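Local coordinates for protein putative isomerase (Streptomyces coelicolor A3, PDB 2OQH) that probably dehydrates D-glucarate to 5-dehydro-4-deoxy-D-glucarate, as a mandelate racemase/muconate lactonizing enzyme family member of the enolase superfamily, at residues T6-W11 with P65-T70; A58-M63 with Y94-A99; D270-G275 with T306-A311; D332-P337 with D360-Y365. One frame throughout, in Å; residues are numbered along the deposited sequence.

Contact 1: T6-W11 with P65-T70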
loop_
_atom_site.group_PDB
_atom_site.type_symbol
_atom_site.label_atom_id
_atom_site.label_comp_id
_atom_site.label_asym_id
_atom_site.label_seq_id
_atom_site.Cartn_x
_atom_site.Cartn_y
_atom_site.Cartn_z
ATOM N N THR A 6 -7.711 -18.476 -20.896
ATOM C CA THR A 6 -6.969 -19.042 -22.014
ATOM C C THR A 6 -5.480 -18.745 -21.921
ATOM O O THR A 6 -4.645 -19.575 -22.303
ATOM C CB THR A 6 -7.482 -18.495 -23.362
ATOM O OG1 THR A 6 -7.555 -17.065 -23.300
ATOM C CG2 THR A 6 -8.856 -19.062 -23.682
ATOM N N ASP A 7 -5.140 -17.568 -21.406
ATOM C CA ASP A 7 -3.736 -17.189 -21.307
ATOM C C ASP A 7 -3.413 -16.322 -20.102
ATOM O O ASP A 7 -4.242 -15.535 -19.645
ATOM C CB ASP A 7 -3.312 -16.430 -22.572
ATOM C CG ASP A 7 -3.524 -17.236 -23.836
ATOM O OD1 ASP A 7 -2.722 -18.154 -24.117
ATOM O OD2 ASP A 7 -4.506 -16.953 -24.549
ATOM N N VAL A 8 -2.185 -16.474 -19.614
ATOM C CA VAL A 8 -1.665 -15.709 -18.487
ATOM C C VAL A 8 -0.282 -15.254 -18.926
ATOM O O VAL A 8 0.651 -16.061 -18.991
ATOM C CB VAL A 8 -1.504 -16.576 -17.213
ATOM C CG1 VAL A 8 -0.994 -15.711 -16.071
ATOM C CG2 VAL A 8 -2.832 -17.220 -16.840
ATOM N N ASP A 9 -0.148 -13.969 -19.245
ATOM C CA ASP A 9 1.131 -13.428 -19.693
ATOM C C ASP A 9 1.727 -12.468 -18.677
ATOM O O ASP A 9 1.014 -11.665 -18.066
ATOM C CB ASP A 9 0.943 -12.737 -21.038
ATOM C CG ASP A 9 0.563 -13.712 -22.129
ATOM O OD1 ASP A 9 1.382 -14.615 -22.408
ATOM O OD2 ASP A 9 -0.543 -13.588 -22.691
ATOM N N VAL A 10 3.041 -12.546 -18.510
ATOM C CA VAL A 10 3.722 -11.716 -17.528
ATOM C C VAL A 10 4.848 -10.880 -18.118
ATOM O O VAL A 10 5.663 -11.375 -18.897
ATOM C CB VAL A 10 4.310 -12.596 -16.400
ATOM C CG1 VAL A 10 4.699 -11.733 -15.212
ATOM C CG2 VAL A 10 3.302 -13.666 -15.993
ATOM N N TRP A 11 4.878 -9.604 -17.742
ATOM C CA TRP A 11 5.912 -8.680 -18.200
ATOM C C TRP A 11 6.531 -8.037 -16.972
ATOM O O TRP A 11 5.860 -7.853 -15.965
ATOM C CB TRP A 11 5.322 -7.546 -19.044
ATOM C CG TRP A 11 4.763 -7.925 -20.387
ATOM C CD1 TRP A 11 5.428 -7.931 -21.583
ATOM C CD2 TRP A 11 3.406 -8.287 -20.676
ATOM N NE1 TRP A 11 4.561 -8.269 -22.600
ATOM C CE2 TRP A 11 3.314 -8.493 -22.069
ATOM C CE3 TRP A 11 2.256 -8.456 -19.892
ATOM C CZ2 TRP A 11 2.113 -8.859 -22.696
ATOM C CZ3 TRP A 11 1.058 -8.821 -20.520
ATOM C CH2 TRP A 11 1.001 -9.017 -21.904
ATOM N N PRO A 65 0.361 -22.239 -15.596
ATOM C CA PRO A 65 -0.229 -23.478 -16.114
ATOM C C PRO A 65 -1.449 -23.933 -15.315
ATOM O O PRO A 65 -2.384 -24.500 -15.872
ATOM C CB PRO A 65 0.923 -24.478 -16.022
ATOM C CG PRO A 65 2.142 -23.615 -16.177
ATOM C CD PRO A 65 1.799 -22.412 -15.323
ATOM N N ASP A 66 -1.435 -23.678 -14.011
ATOM C CA ASP A 66 -2.540 -24.084 -13.140
ATOM C C ASP A 66 -3.826 -23.267 -13.323
ATOM O O ASP A 66 -4.889 -23.682 -12.858
ATOM C CB ASP A 66 -2.108 -24.026 -11.664
ATOM C CG ASP A 66 -1.136 -25.141 -11.281
ATOM O OD1 ASP A 66 -1.431 -26.332 -11.558
ATOM O OD2 ASP A 66 -0.079 -24.828 -10.678
ATOM N N LEU A 67 -3.739 -22.118 -13.997
ATOM C CA LEU A 67 -4.916 -21.266 -14.209
ATOM C C LEU A 67 -5.607 -21.466 -15.554
ATOM O O LEU A 67 -6.753 -21.051 -15.735
ATOM C CB LEU A 67 -4.539 -19.788 -14.095
ATOM C CG LEU A 67 -4.194 -19.226 -12.716
ATOM C CD1 LEU A 67 -3.191 -18.098 -12.876
ATOM C CD2 LEU A 67 -5.460 -18.746 -12.033
ATOM N N ILE A 68 -4.916 -22.082 -16.504
ATOM C CA ILE A 68 -5.514 -22.295 -17.815
ATOM C C ILE A 68 -6.710 -23.241 -17.744
ATOM O O ILE A 68 -6.594 -24.374 -17.284
ATOM C CB ILE A 68 -4.476 -22.848 -18.800
ATOM C CG1 ILE A 68 -3.318 -21.855 -18.923
ATOM C CG2 ILE A 68 -5.115 -23.083 -20.168
ATOM C CD1 ILE A 68 -3.756 -20.437 -19.296
ATOM N N GLY A 69 -7.868 -22.763 -18.187
ATOM C CA GLY A 69 -9.057 -23.595 -18.164
ATOM C C GLY A 69 -9.947 -23.338 -16.962
ATOM O O GLY A 69 -11.028 -23.924 -16.839
ATOM N N THR A 70 -9.497 -22.463 -16.071
ATOM C CA THR A 70 -10.268 -22.123 -14.881
ATOM C C THR A 70 -11.030 -20.827 -15.102
ATOM O O THR A 70 -10.702 -20.038 -15.984
ATOM C CB THR A 70 -9.364 -21.923 -13.646
ATOM O OG1 THR A 70 -8.496 -20.802 -13.862
ATOM C CG2 THR A 70 -8.533 -23.165 -13.386
#
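Val8, on the outer strand of the three-stranded antiparallel sheet in the N-terminal capping domain of this enolase-type fold, meets Leu67 in the loop that follows helix 54-63. The two side chains cross at about a right angle, with Val8 CG2 touching Leu67 CD1 at 4.1 Å. Val8 sets its CG1 anti to the backbone N (chi1 -179°), which leaves CG2 as the branch nearer the loop. Beside them Ile68 works with the far end of its chain: CD1 bends back to the strand, lies 3.3 Å from Thr6 O, and also approaches Asp7 CA (3.8 Å) and Val8 CG2 (4.2 Å). A methyl group against a carbonyl oxygen and the strand backbone is van der Waals packing, and no hydrogen bond joins the two segments. The strand is irregular where Ile68 reaches it, because Thr6 and Asp7 both face Arg39 of strand 31-40 in a classic beta bulge. Val8 also touches Val36 of that strand, while a backbone hydrogen bond between Gly69 and Ile5 ties the loop to the strand just before the bulge. The loop closes in a type II turn from Leu67 to Thr70, with Gly69 at positive phi, where a CB would collide with the preceding carbonyl oxygen. Across this turn Leu67 O accepts both Thr70 N at 3.1 Å and Thr70 OG1 at 2.6 Å, both donors coming in on one face of the carbonyl.

Contact 2: A58-M63 with Y94-A99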
loop_
_atom_site.group_PDB
_atom_site.type_symbol
_atom_site.label_atom_id
_atom_site.label_comp_id
_atom_site.label_asym_id
_atom_site.label_seq_id
_atom_site.Cartn_x
_atom_site.Cartn_y
_atom_site.Cartn_z
ATOM N N ALA A 58 8.788 -14.705 -12.030
ATOM C CA ALA A 58 9.066 -16.139 -12.103
ATOM C C ALA A 58 7.997 -16.964 -11.388
ATOM O O ALA A 58 7.594 -18.024 -11.866
ATOM C CB ALA A 58 10.436 -16.442 -11.510
ATOM N N ILE A 59 7.539 -16.474 -10.241
ATOM C CA ILE A 59 6.519 -17.170 -9.464
ATOM C C ILE A 59 5.198 -17.222 -10.229
ATOM O O ILE A 59 4.526 -18.255 -10.251
ATOM C CB ILE A 59 6.286 -16.475 -8.101
ATOM C CG1 ILE A 59 7.584 -16.456 -7.294
ATOM C CG2 ILE A 59 5.207 -17.211 -7.310
ATOM C CD1 ILE A 59 7.482 -15.666 -6.003
ATOM N N VAL A 60 4.829 -16.112 -10.859
ATOM C CA VAL A 60 3.581 -16.065 -11.610
ATOM C C VAL A 60 3.593 -17.066 -12.755
ATOM O O VAL A 60 2.614 -17.774 -12.982
ATOM C CB VAL A 60 3.319 -14.674 -12.193
ATOM C CG1 VAL A 60 1.970 -14.661 -12.906
ATOM C CG2 VAL A 60 3.344 -13.638 -11.088
ATOM N N ARG A 61 4.704 -17.134 -13.482
ATOM C CA ARG A 61 4.778 -18.069 -14.591
ATOM C C ARG A 61 4.718 -19.511 -14.112
ATOM O O ARG A 61 4.216 -20.377 -14.826
ATOM C CB ARG A 61 6.037 -17.812 -15.418
ATOM C CG ARG A 61 5.972 -16.478 -16.163
ATOM C CD ARG A 61 7.237 -16.223 -16.952
ATOM N NE ARG A 61 7.193 -14.937 -17.645
ATOM C CZ ARG A 61 8.163 -14.028 -17.584
ATOM N NH1 ARG A 61 9.252 -14.268 -16.858
ATOM N NH2 ARG A 61 8.044 -12.884 -18.247
ATOM N N ARG A 62 5.211 -19.779 -12.905
ATOM C CA ARG A 62 5.157 -21.143 -12.386
ATOM C C ARG A 62 3.733 -21.494 -11.951
ATOM O O ARG A 62 3.410 -22.666 -11.762
ATOM C CB ARG A 62 6.139 -21.334 -11.212
ATOM C CG ARG A 62 7.611 -21.467 -11.649
ATOM C CD ARG A 62 8.534 -21.885 -10.502
ATOM N NE ARG A 62 9.899 -22.177 -10.965
ATOM C CZ ARG A 62 10.892 -22.606 -10.181
ATOM N NH1 ARG A 62 10.688 -22.798 -8.878
ATOM N NH2 ARG A 62 12.094 -22.850 -10.697
HETATM N N MSE A 63 2.875 -20.481 -11.808
HETATM C CA MSE A 63 1.487 -20.704 -11.400
HETATM C C MSE A 63 0.540 -20.671 -12.604
HETATM O O MSE A 63 -0.566 -21.212 -12.549
HETATM C CB MSE A 63 1.027 -19.640 -10.379
HETATM C CG MSE A 63 1.743 -19.655 -9.023
HETATM SE SE MSE A 63 0.869 -18.477 -7.702
HETATM C CE MSE A 63 1.038 -16.792 -8.647
ATOM N N TYR A 94 3.146 -13.708 -1.902
ATOM C CA TYR A 94 1.865 -13.022 -1.770
ATOM C C TYR A 94 1.694 -12.017 -2.908
ATOM O O TYR A 94 0.610 -11.892 -3.471
ATOM C CB TYR A 94 1.779 -12.281 -0.431
ATOM C CG TYR A 94 1.523 -13.175 0.763
ATOM C CD1 TYR A 94 0.308 -13.844 0.917
ATOM C CD2 TYR A 94 2.487 -13.338 1.746
ATOM C CE1 TYR A 94 0.059 -14.653 2.033
ATOM C CE2 TYR A 94 2.254 -14.146 2.866
ATOM C CZ TYR A 94 1.041 -14.802 3.005
ATOM O OH TYR A 94 0.829 -15.609 4.104
ATOM N N ALA A 95 2.770 -11.302 -3.231
ATOM C CA ALA A 95 2.744 -10.297 -4.293
ATOM C C ALA A 95 2.472 -10.902 -5.670
ATOM O O ALA A 95 1.785 -10.293 -6.489
ATOM C CB ALA A 95 4.061 -9.530 -4.313
ATOM N N ALA A 96 3.018 -12.086 -5.931
ATOM C CA ALA A 96 2.799 -12.750 -7.218
ATOM C C ALA A 96 1.328 -13.135 -7.297
ATOM O O ALA A 96 0.648 -12.868 -8.293
ATOM C CB ALA A 96 3.674 -13.986 -7.331
ATOM N N ILE A 97 0.843 -13.755 -6.226
ATOM C CA ILE A 97 -0.553 -14.166 -6.136
ATOM C C ILE A 97 -1.480 -12.959 -6.288
ATOM O O ILE A 97 -2.468 -13.017 -7.020
ATOM C CB ILE A 97 -0.821 -14.873 -4.782
ATOM C CG1 ILE A 97 -0.111 -16.232 -4.774
ATOM C CG2 ILE A 97 -2.322 -14.999 -4.534
ATOM C CD1 ILE A 97 -0.188 -16.986 -3.464
ATOM N N ALA A 98 -1.155 -11.862 -5.611
ATOM C CA ALA A 98 -1.976 -10.653 -5.682
ATOM C C ALA A 98 -2.163 -10.133 -7.113
ATOM O O ALA A 98 -3.255 -9.712 -7.490
ATOM C CB ALA A 98 -1.369 -9.556 -4.798
ATOM N N ALA A 99 -1.092 -10.154 -7.902
ATOM C CA ALA A 99 -1.141 -9.693 -9.294
ATOM C C ALA A 99 -2.205 -10.473 -10.069
ATOM O O ALA A 99 -3.008 -9.892 -10.797
ATOM C CB ALA A 99 0.221 -9.877 -9.952
#
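The flat group at the interface of Met63 with Ala96 is a peptide link, not a ring: Met63, present as selenomethionine, brings its CE methyl over the bond between Ala96 and Ile97, 3.9 Å from Ala96 C. No aromatic or charged plane takes part, and the rest of the contact is aliphatic. Its middle is Ala96 CB, which points at helix 54-63 and is met by two branched side chains. Ile59 presents CG2 to it at 3.6 Å, and Val60 brings its own CG2 to 3.8 Å. In Ile59, CG1 lies beside the backbone N (chi1 -60°), which puts CG2 anti to that N and against Ala96 CB. Met63 closes the group one turn later. Its chain bends at chi3 (-60°), turning CE back over Ala96 while SE rests 3.8 Å from Ile97 CG1, and the Met63 and Ile97 side chains cross at about a right angle. The local helix axes pass 8.9 Å apart at a crossing angle of -58°, with Val60 and Ala96 the nearest CA pair. All five touching residues are buried. Beyond them, Ile59 continues onto Val85 and Tyr89 at the start of helix 85-112, and Ile97 onto Phe78 and His79 of helix 75-81. On another side of the long helix, Ala95 and Ala99 meet strand 45-51, so that the pair of helices packs within the capping domain beside its antiparallel sheet.

Contact 3: D270-G275 with T306-A311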
loop_
_atom_site.group_PDB
_atom_site.type_symbol
_atom_site.label_atom_id
_atom_site.label_comp_id
_atom_site.label_asym_id
_atom_site.label_seq_id
_atom_site.Cartn_x
_atom_site.Cartn_y
_atom_site.Cartn_z
ATOM N N ASP A 270 -2.844 -3.987 2.512
ATOM C CA ASP A 270 -2.046 -3.884 1.295
ATOM C C ASP A 270 -2.295 -5.153 0.496
ATOM O O ASP A 270 -1.839 -6.240 0.859
ATOM C CB ASP A 270 -0.551 -3.756 1.623
ATOM C CG ASP A 270 0.320 -3.682 0.374
ATOM O OD1 ASP A 270 -0.215 -3.806 -0.749
ATOM O OD2 ASP A 270 1.547 -3.499 0.517
ATOM N N VAL A 271 -3.035 -4.998 -0.592
ATOM C CA VAL A 271 -3.384 -6.117 -1.448
ATOM C C VAL A 271 -2.184 -6.937 -1.886
ATOM O O VAL A 271 -2.227 -8.164 -1.914
ATOM C CB VAL A 271 -4.135 -5.623 -2.700
ATOM C CG1 VAL A 271 -4.273 -6.753 -3.716
ATOM C CG2 VAL A 271 -5.495 -5.103 -2.297
ATOM N N TYR A 272 -1.105 -6.243 -2.215
ATOM C CA TYR A 272 0.094 -6.887 -2.700
ATOM C C TYR A 272 0.882 -7.586 -1.615
ATOM O O TYR A 272 1.678 -8.480 -1.902
ATOM C CB TYR A 272 0.919 -5.842 -3.450
ATOM C CG TYR A 272 0.013 -5.157 -4.440
ATOM C CD1 TYR A 272 -0.495 -5.861 -5.532
ATOM C CD2 TYR A 272 -0.497 -3.887 -4.186
ATOM C CE1 TYR A 272 -1.498 -5.329 -6.333
ATOM C CE2 TYR A 272 -1.511 -3.340 -4.986
ATOM C CZ TYR A 272 -2.010 -4.072 -6.055
ATOM O OH TYR A 272 -3.047 -3.574 -6.822
ATOM N N LYS A 273 0.639 -7.205 -0.368
ATOM C CA LYS A 273 1.323 -7.829 0.754
ATOM C C LYS A 273 0.499 -9.011 1.294
ATOM O O LYS A 273 1.054 -10.016 1.734
ATOM C CB LYS A 273 1.561 -6.781 1.852
ATOM C CG LYS A 273 2.325 -7.278 3.072
ATOM C CD LYS A 273 2.563 -6.144 4.086
ATOM C CE LYS A 273 3.691 -5.213 3.667
ATOM N NZ LYS A 273 4.951 -5.508 4.405
ATOM N N TRP A 274 -0.825 -8.884 1.231
ATOM C CA TRP A 274 -1.742 -9.909 1.723
ATOM C C TRP A 274 -2.255 -10.909 0.677
ATOM O O TRP A 274 -3.042 -11.802 0.990
ATOM C CB TRP A 274 -2.914 -9.229 2.436
ATOM C CG TRP A 274 -2.479 -8.570 3.720
ATOM C CD1 TRP A 274 -1.652 -7.491 3.847
ATOM C CD2 TRP A 274 -2.776 -9.005 5.053
ATOM N NE1 TRP A 274 -1.407 -7.230 5.176
ATOM C CE2 TRP A 274 -2.087 -8.143 5.939
ATOM C CE3 TRP A 274 -3.557 -10.040 5.589
ATOM C CZ2 TRP A 274 -2.154 -8.288 7.335
ATOM C CZ3 TRP A 274 -3.622 -10.185 6.981
ATOM C CH2 TRP A 274 -2.925 -9.313 7.832
ATOM N N GLY A 275 -1.824 -10.741 -0.568
ATOM C CA GLY A 275 -2.211 -11.677 -1.607
ATOM C C GLY A 275 -3.483 -11.459 -2.403
ATOM O O GLY A 275 -3.770 -12.244 -3.309
ATOM N N THR A 306 -2.674 0.974 -7.990
ATOM C CA THR A 306 -3.371 2.016 -7.252
ATOM C C THR A 306 -4.876 1.936 -7.507
ATOM O O THR A 306 -5.677 2.165 -6.605
ATOM C CB THR A 306 -2.877 3.423 -7.651
ATOM O OG1 THR A 306 -1.498 3.563 -7.297
ATOM C CG2 THR A 306 -3.685 4.496 -6.937
ATOM N N ALA A 307 -5.251 1.610 -8.740
ATOM C CA ALA A 307 -6.659 1.491 -9.106
ATOM C C ALA A 307 -7.338 0.403 -8.263
ATOM O O ALA A 307 -8.462 0.579 -7.791
ATOM C CB ALA A 307 -6.784 1.162 -10.596
ATOM N N ALA A 308 -6.650 -0.719 -8.079
ATOM C CA ALA A 308 -7.190 -1.816 -7.282
ATOM C C ALA A 308 -7.386 -1.336 -5.839
ATOM O O ALA A 308 -8.413 -1.603 -5.221
ATOM C CB ALA A 308 -6.243 -3.001 -7.325
ATOM N N HIS A 309 -6.398 -0.618 -5.314
ATOM C CA HIS A 309 -6.481 -0.103 -3.952
ATOM C C HIS A 309 -7.627 0.891 -3.777
ATOM O O HIS A 309 -8.321 0.878 -2.759
ATOM C CB HIS A 309 -5.159 0.556 -3.553
ATOM C CG HIS A 309 -4.166 -0.396 -2.965
ATOM N ND1 HIS A 309 -4.492 -1.691 -2.622
ATOM C CD2 HIS A 309 -2.874 -0.224 -2.600
ATOM C CE1 HIS A 309 -3.444 -2.274 -2.065
ATOM N NE2 HIS A 309 -2.451 -1.405 -2.041
ATOM N N LEU A 310 -7.825 1.744 -4.779
ATOM C CA LEU A 310 -8.885 2.740 -4.736
ATOM C C LEU A 310 -10.255 2.079 -4.666
ATOM O O LEU A 310 -11.154 2.590 -4.007
ATOM C CB LEU A 310 -8.800 3.658 -5.963
ATOM C CG LEU A 310 -7.548 4.537 -5.971
ATOM C CD1 LEU A 310 -7.405 5.282 -7.302
ATOM C CD2 LEU A 310 -7.651 5.515 -4.814
ATOM N N ALA A 311 -10.411 0.947 -5.350
ATOM C CA ALA A 311 -11.682 0.224 -5.332
ATOM C C ALA A 311 -11.922 -0.316 -3.923
ATOM O O ALA A 311 -13.042 -0.301 -3.416
ATOM C CB ALA A 311 -11.658 -0.926 -6.338
#
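Asp270, whose carboxylate meets the edge of the His309 ring, has its backbone O gripped by two amides, Lys273 N and Trp274 N, both at 2.9 Å. As N-cap of the short helix 271-274 it also takes Tyr272 N on OD1, at 3.0 Å and from above the carboxylate plane. That OD1 lies 3.5 Å from His309 NE2, near the ring plane but without a hydrogen bond. The imidazole edge faces the helix start, with CE1 3.1 Å from Val271 N, while Tyr272 CE2 sits over one ring face and the two rings meet obliquely, planes at 52°. His309 ND1, beside Val271 CG2, is buried without a polar partner. Tyr272 OH touches Ala308 CB and bonds to Ala305 O on the same helix. With an alanine in place of His309, the packing on Val271 CG2 and Tyr272 CE2 would be lost, which would probably leave a gap beside the helix start. Asp270 OD2 makes a weak hydrogen bond to His297 ND1, consistent with the His-Asp dyad of mandelate racemase relatives. The contact joins the short helix 271-274, which follows barrel strand 266-269, to helix 303-315; from helix 85-112 of the capping domain, Ala98 packs on Tyr272 and Val102 on Ala308.

Contact 4: D332-P337 with D360-Y365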
loop_
_atom_site.group_PDB
_atom_site.type_symbol
_atom_site.label_atom_id
_atom_site.label_comp_id
_atom_site.label_asym_id
_atom_site.label_seq_id
_atom_site.Cartn_x
_atom_site.Cartn_y
_atom_site.Cartn_z
ATOM N N ASP A 332 5.370 8.587 -16.538
ATOM C CA ASP A 332 4.685 7.823 -17.572
ATOM C C ASP A 332 4.262 6.461 -17.009
ATOM O O ASP A 332 4.964 5.878 -16.182
ATOM C CB ASP A 332 5.612 7.661 -18.785
ATOM C CG ASP A 332 4.863 7.266 -20.044
ATOM O OD1 ASP A 332 3.686 7.657 -20.183
ATOM O OD2 ASP A 332 5.454 6.575 -20.902
ATOM N N ASP A 333 3.111 5.964 -17.453
ATOM C CA ASP A 333 2.583 4.685 -16.975
ATOM C C ASP A 333 1.967 3.952 -18.158
ATOM O O ASP A 333 1.753 4.549 -19.217
ATOM C CB ASP A 333 1.503 4.936 -15.914
ATOM C CG ASP A 333 1.343 3.773 -14.943
ATOM O OD1 ASP A 333 1.681 2.625 -15.317
ATOM O OD2 ASP A 333 0.866 4.011 -13.807
ATOM N N ILE A 334 1.672 2.666 -17.993
ATOM C CA ILE A 334 1.080 1.927 -19.093
ATOM C C ILE A 334 -0.428 2.091 -19.164
ATOM O O ILE A 334 -1.096 1.417 -19.936
ATOM C CB ILE A 334 1.454 0.437 -19.045
ATOM C CG1 ILE A 334 0.999 -0.201 -17.737
ATOM C CG2 ILE A 334 2.959 0.291 -19.183
ATOM C CD1 ILE A 334 1.400 -1.652 -17.635
ATOM N N ILE A 335 -0.970 2.993 -18.355
ATOM C CA ILE A 335 -2.403 3.260 -18.400
ATOM C C ILE A 335 -2.595 4.762 -18.317
ATOM O O ILE A 335 -1.636 5.511 -18.136
ATOM C CB ILE A 335 -3.188 2.588 -17.232
ATOM C CG1 ILE A 335 -2.961 3.350 -15.924
ATOM C CG2 ILE A 335 -2.741 1.148 -17.070
ATOM C CD1 ILE A 335 -3.928 2.961 -14.815
ATOM N N GLU A 336 -3.838 5.203 -18.464
ATOM C CA GLU A 336 -4.136 6.623 -18.384
ATOM C C GLU A 336 -4.009 7.080 -16.932
ATOM O O GLU A 336 -4.436 6.380 -16.011
ATOM C CB GLU A 336 -5.550 6.878 -18.900
ATOM C CG GLU A 336 -5.680 6.674 -20.396
ATOM C CD GLU A 336 -5.148 7.865 -21.179
ATOM O OE1 GLU A 336 -5.840 8.913 -21.209
ATOM O OE2 GLU A 336 -4.034 7.763 -21.750
ATOM N N PRO A 337 -3.424 8.267 -16.707
ATOM C CA PRO A 337 -3.264 8.779 -15.341
ATOM C C PRO A 337 -4.566 8.813 -14.528
ATOM O O PRO A 337 -5.639 9.135 -15.048
ATOM C CB PRO A 337 -2.695 10.183 -15.557
ATOM C CG PRO A 337 -1.927 10.042 -16.841
ATOM C CD PRO A 337 -2.870 9.217 -17.689
ATOM N N ASP A 360 1.702 -0.987 -26.280
ATOM C CA ASP A 360 2.942 -0.525 -26.894
ATOM C C ASP A 360 3.895 -0.050 -25.801
ATOM O O ASP A 360 5.068 -0.417 -25.794
ATOM C CB ASP A 360 2.661 0.611 -27.887
ATOM C CG ASP A 360 1.747 0.180 -29.017
ATOM O OD1 ASP A 360 1.953 -0.934 -29.554
ATOM O OD2 ASP A 360 0.827 0.950 -29.374
ATOM N N LYS A 361 3.385 0.749 -24.868
ATOM C CA LYS A 361 4.203 1.252 -23.768
ATOM C C LYS A 361 4.663 0.099 -22.889
ATOM O O LYS A 361 5.813 0.065 -22.438
ATOM C CB LYS A 361 3.414 2.254 -22.921
ATOM C CG LYS A 361 3.117 3.577 -23.628
ATOM C CD LYS A 361 2.561 4.595 -22.643
ATOM C CE LYS A 361 2.486 5.985 -23.246
ATOM N NZ LYS A 361 2.052 7.007 -22.238
ATOM N N LEU A 362 3.752 -0.839 -22.637
ATOM C CA LEU A 362 4.073 -2.007 -21.826
ATOM C C LEU A 362 5.263 -2.706 -22.472
ATOM O O LEU A 362 6.261 -3.008 -21.815
ATOM C CB LEU A 362 2.881 -2.969 -21.771
ATOM C CG LEU A 362 3.135 -4.350 -21.152
ATOM C CD1 LEU A 362 3.473 -4.198 -19.653
ATOM C CD2 LEU A 362 1.901 -5.233 -21.345
ATOM N N ARG A 363 5.153 -2.956 -23.771
ATOM C CA ARG A 363 6.230 -3.618 -24.485
ATOM C C ARG A 363 7.486 -2.749 -24.405
ATOM O O ARG A 363 8.590 -3.256 -24.237
ATOM C CB ARG A 363 5.825 -3.860 -25.941
ATOM C CG ARG A 363 6.572 -5.005 -26.599
ATOM C CD ARG A 363 6.088 -5.247 -28.025
ATOM N NE ARG A 363 6.107 -4.017 -28.816
ATOM C CZ ARG A 363 5.043 -3.250 -29.036
ATOM N NH1 ARG A 363 3.860 -3.592 -28.532
ATOM N NH2 ARG A 363 5.170 -2.127 -29.738
ATOM N N HIS A 364 7.311 -1.435 -24.508
ATOM C CA HIS A 364 8.443 -0.508 -24.438
ATOM C C HIS A 364 9.190 -0.596 -23.104
ATOM O O HIS A 364 10.411 -0.770 -23.068
ATOM C CB HIS A 364 7.950 0.929 -24.660
ATOM C CG HIS A 364 8.997 1.978 -24.424
ATOM N ND1 HIS A 364 10.114 2.118 -25.222
ATOM C CD2 HIS A 364 9.090 2.943 -23.478
ATOM C CE1 HIS A 364 10.849 3.122 -24.777
ATOM N NE2 HIS A 364 10.249 3.641 -23.719
ATOM N N TYR A 365 8.453 -0.488 -22.004
ATOM C CA TYR A 365 9.076 -0.527 -20.690
ATOM C C TYR A 365 9.570 -1.889 -20.248
ATOM O O TYR A 365 10.303 -1.988 -19.264
ATOM C CB TYR A 365 8.126 0.073 -19.661
ATOM C CG TYR A 365 8.007 1.565 -19.865
ATOM C CD1 TYR A 365 9.097 2.401 -19.636
ATOM C CD2 TYR A 365 6.832 2.136 -20.346
ATOM C CE1 TYR A 365 9.028 3.768 -19.885
ATOM C CE2 TYR A 365 6.749 3.513 -20.600
ATOM C CZ TYR A 365 7.858 4.321 -20.367
ATOM O OH TYR A 365 7.810 5.675 -20.638
#
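Asp332 spends both carboxylate oxygens on helix 359-368. OD1 takes Lys361 NZ at 2.7 Å on its syn lone pair, a salt bridge in which the two side chains come from opposite directions; OD2 takes Tyr365 OH at 2.5 Å on its anti lone pair. The phenol meets OD2 near the ring plane, the carboxylate turned 67° against the ring. Lys361 runs extended beyond CG to reach its acceptor, and its CD passes 3.5 Å from Asp333 O. Because each oxygen has its own donor, the carboxylate is held against rotation, and the nearby ammonium would tend to favour its charged form. An asparagine in place of Asp332 would probably leave the Lys361 ammonium without its counter-charge and weaken the grip on the Tyr365 hydroxyl. Next to this polar cluster lies an apolar contact: Ile334 lays CG2 on the helix backbone, 3.7 Å from Leu362 CA, and brings CD1 within 3.9 Å of Leu362 CD1. To do so it places CG1 between its backbone N and carbonyl carbon (chi1 59°).

Second-shell bonds set these groups. Asp333 OD1 accepts Ile334 N at 2.7 Å while its OD2 bonds to Gly303 N, and Asp358 holds both the Ile334 backbone and Lys361 N. His364 CD2 lies over the centre of the Tyr365 ring. Further out, Leu362 and Tyr365 press on Val13 of strand 5-15, Ile334 and Leu362 share Val35 of strand 31-40, and Ile334 reaches Ile304 of helix 303-315: helix 359-368 lies on the capping sheet, and loop 332-337 links it to the barrel.

Contacts 1 and 2 lie in the capping domain, their segments alternating along the chain and their centres about 11 Å apart; they touch where Val10 O probably accepts a hydrogen bond from Arg61 NH2, 2.9 Å away. Contact 3 follows in the barrel domain, its centre about 15 Å from that of contact 2, and helix 85-112 joins the two: Ala98 CB, for example, packs 3.3 Å from Val271 O. Contact 4 comes last, with its helix returning to the first strand, where Leu362 meets Trp11 of contact 1. The chain thus begins and ends at the capping sheet, and the capping domain is met by contact 3 through helix 85-112 and by contact 4 through strand 5-15.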